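Type II restriction enzyme NlaIV (Neisseria lactamica, PDB 6QM2) recognises the double-stranded DNA sequence 5'-GGNNCC-3' and cuts it in the middle to leave blunt ends, as a type II restriction endonuclease of the PDDEXK clan. Local coordinates at residues Lys108-Ser111 and Asp112-His116. Sequence-based numbering, arbitrary orientation.
Sequences KMYS and DEIIH
Tyr-110 swings its ring opposite its own backbone N (chi1 -167°), and Ile-114, one turn further along helix 107-116, turns CG2 up beside its backbone N (chi1 65° for CG1), which brings this methyl over one face of the ring. It is an i to i+4 CH-pi contact: CG2 of Ile-114 sits 4.0 Å from the Tyr-110 ring centroid, 22° off the normal and displaced toward the rim, closest to CE2. Backbone i to i+4 bonds hold the helix beneath, with Ile-114 N donating to Tyr-110 O at 3.1 Å and Glu-113 N to Met-109 O at 2.9 Å; the hydrogen bond from Asp-112 N to Lys-108 O is weak. Both side chains of the CH-pi pair are buried: Tyr-110 meets Phe-194 and Ile-114 meets Ile-198, so the pair packs the helix against helix 191-204, while Trp-215 of helix 215-227 also touches Ile-114. Ser-111 OG hydrogen-bonds to Phe-107 O, one turn back. Water joins this hydroxyl to the next residue: one molecule donates to Ser-111 OG at 2.7 Å and lies 3.0 Å from Asp-112 OD1, and a second water lies 2.7 Å from the same OD1.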
ATOM      1  N   LYS A 108      -5.188 -15.794 -19.682  1.00 89.22           N
ATOM      2  CA  LYS A 108      -5.171 -15.535 -21.126  1.00 94.65           C
ATOM      3  C   LYS A 108      -3.746 -15.293 -21.605  1.00 95.73           C
ATOM      4  O   LYS A 108      -3.331 -15.860 -22.611  1.00 94.81           O
ATOM      5  CB  LYS A 108      -6.079 -14.365 -21.527  1.00 96.39           C
ATOM      6  CG  LYS A 108      -5.948 -13.966 -23.000  1.00102.59           C
ATOM      7  CD  LYS A 108      -7.260 -13.529 -23.640  1.00113.22           C
ATOM      8  CE  LYS A 108      -7.915 -12.361 -22.913  1.00120.91           C
ATOM      9  NZ  LYS A 108      -9.055 -11.792 -23.687  1.00124.96           N
ATOM     10  N   MET A 109      -3.006 -14.462 -20.876  1.00 98.42           N
ATOM     11  CA  MET A 109      -1.615 -14.170 -21.219  1.00100.54           C
ATOM     12  C   MET A 109      -0.726 -15.409 -21.144  1.00 94.91           C
ATOM     13  O   MET A 109       0.110 -15.623 -22.021  1.00 97.64           O
ATOM     14  CB  MET A 109      -1.045 -13.076 -20.312  1.00107.68           C
ATOM     15  CG  MET A 109      -1.547 -11.677 -20.627  1.00112.91           C
ATOM     16  SD  MET A 109      -0.864 -10.473 -19.473  1.00125.72           S
ATOM     17  CE  MET A 109       0.802 -10.271 -20.114  1.00127.20           C
ATOM     18  N   TYR A 110      -0.924 -16.215 -20.103  1.00 90.04           N
ATOM     19  CA  TYR A 110      -0.083 -17.390 -19.828  1.00 87.61           C
ATOM     20  C   TYR A 110      -0.323 -18.540 -20.789  1.00 86.09           C
ATOM     21  O   TYR A 110       0.625 -19.213 -21.168  1.00 84.49           O
ATOM     22  CB  TYR A 110      -0.278 -17.847 -18.380  1.00 87.24           C
ATOM     23  CG  TYR A 110       0.744 -18.835 -17.863  1.00 84.37           C
ATOM     24  CD1 TYR A 110       1.922 -18.397 -17.265  1.00 84.67           C
ATOM     25  CD2 TYR A 110       0.516 -20.209 -17.936  1.00 84.44           C
ATOM     26  CE1 TYR A 110       2.858 -19.297 -16.772  1.00 85.11           C
ATOM     27  CE2 TYR A 110       1.442 -21.118 -17.442  1.00 84.80           C
ATOM     28  CZ  TYR A 110       2.611 -20.657 -16.861  1.00 84.11           C
ATOM     29  OH  TYR A 110       3.531 -21.551 -16.375  1.00 84.14           O
ATOM     30  N   SER A 111      -1.577 -18.762 -21.182  1.00 88.42           N
ATOM     31  CA  SER A 111      -1.891 -19.775 -22.191  1.00 94.22           C
ATOM     32  C   SER A 111      -1.237 -19.460 -23.548  1.00 97.55           C
ATOM     33  O   SER A 111      -0.789 -20.379 -24.235  1.00100.25           O
ATOM     34  CB  SER A 111      -3.410 -19.974 -22.334  1.00 93.51           C
ATOM     35  OG  SER A 111      -4.086 -18.753 -22.559  1.00 93.90           O
ATOM     36  N   ASP A 112      -1.177 -18.177 -23.917  1.00100.72           N
ATOM     37  CA  ASP A 112      -0.485 -17.738 -25.143  1.00106.71           C
ATOM     38  C   ASP A 112       1.028 -17.783 -24.990  1.00103.80           C
ATOM     39  O   ASP A 112       1.731 -18.197 -25.907  1.00104.94           O
ATOM     40  CB  ASP A 112      -0.896 -16.312 -25.547  1.00112.33           C
ATOM     41  CG  ASP A 112      -2.338 -16.221 -26.029  1.00123.57           C
ATOM     42  OD1 ASP A 112      -2.961 -17.266 -26.326  1.00133.11           O
ATOM     43  OD2 ASP A 112      -2.855 -15.087 -26.117  1.00132.57           O
ATOM     44  N   GLU A 113       1.513 -17.333 -23.836  1.00103.63           N
ATOM     45  CA  GLU A 113       2.946 -17.267 -23.540  1.00104.00           C
ATOM     46  C   GLU A 113       3.628 -18.626 -23.679  1.00101.96           C
ATOM     47  O   GLU A 113       4.679 -18.715 -24.306  1.00106.54           O
ATOM     48  CB  GLU A 113       3.160 -16.714 -22.121  1.00110.39           C
ATOM     49  CG  GLU A 113       4.607 -16.618 -21.625  1.00114.32           C
ATOM     50  CD  GLU A 113       5.309 -15.331 -22.016  1.00116.57           C
ATOM     51  OE1 GLU A 113       4.946 -14.726 -23.052  1.00113.39           O
ATOM     52  OE2 GLU A 113       6.235 -14.935 -21.274  1.00117.66           O
ATOM     53  N   ILE A 114       3.040 -19.672 -23.098  1.00 99.37           N
ATOM     54  CA  ILE A 114       3.683 -20.998 -23.083  1.00 97.37           C
ATOM     55  C   ILE A 114       3.700 -21.734 -24.437  1.00 98.72           C
ATOM     56  O   ILE A 114       4.412 -22.724 -24.582  1.00100.24           O
ATOM     57  CB  ILE A 114       3.140 -21.928 -21.963  1.00 94.13           C
ATOM     58  CG1 ILE A 114       1.662 -22.297 -22.175  1.00 93.45           C
ATOM     59  CG2 ILE A 114       3.369 -21.291 -20.599  1.00 91.97           C
ATOM     60  CD1 ILE A 114       1.202 -23.444 -21.301  1.00 93.68           C
ATOM     61  N   ILE A 115       2.927 -21.264 -25.414  1.00 98.92           N
ATOM     62  CA  ILE A 115       3.100 -21.710 -26.802  1.00101.71           C
ATOM     63  C   ILE A 115       4.320 -21.036 -27.432  1.00105.58           C
ATOM     64  O   ILE A 115       5.147 -21.704 -28.041  1.00113.38           O
ATOM     65  CB  ILE A 115       1.836 -21.466 -27.654  1.00104.28           C
ATOM     66  CG1 ILE A 115       0.786 -22.515 -27.278  1.00105.24           C
ATOM     67  CG2 ILE A 115       2.154 -21.524 -29.153  1.00107.96           C
ATOM     68  CD1 ILE A 115      -0.570 -22.318 -27.916  1.00106.79           C
ATOM     69  N   HIS A 116       4.419 -19.718 -27.295  1.00106.88           N
ATOM     70  CA  HIS A 116       5.528 -18.957 -27.878  1.00109.82           C
ATOM     71  C   HIS A 116       6.843 -19.223 -27.134  1.00107.22           C
ATOM     72  O   HIS A 116       7.909 -19.272 -27.750  1.00114.62           O
ATOM     73  CB  HIS A 116       5.208 -17.454 -27.886  1.00117.05           C
ATOM     74  CG  HIS A 116       4.091 -17.073 -28.815  1.00126.87           C
ATOM     75  ND1 HIS A 116       4.191 -16.025 -29.706  1.00135.04           N
ATOM     76  CD2 HIS A 116       2.854 -17.600 -28.994  1.00129.10           C
ATOM     77  CE1 HIS A 116       3.065 -15.921 -30.391  1.00135.51           C
ATOM     78  NE2 HIS A 116       2.238 -16.866 -29.979  1.00131.40           N
TER
HETATM   79  O   HOH W   1      -5.163 -18.856 -24.988  1.00 87.35           O
HETATM   80  O   HOH W   2      -3.196 -19.997 -26.446  1.00 96.71           O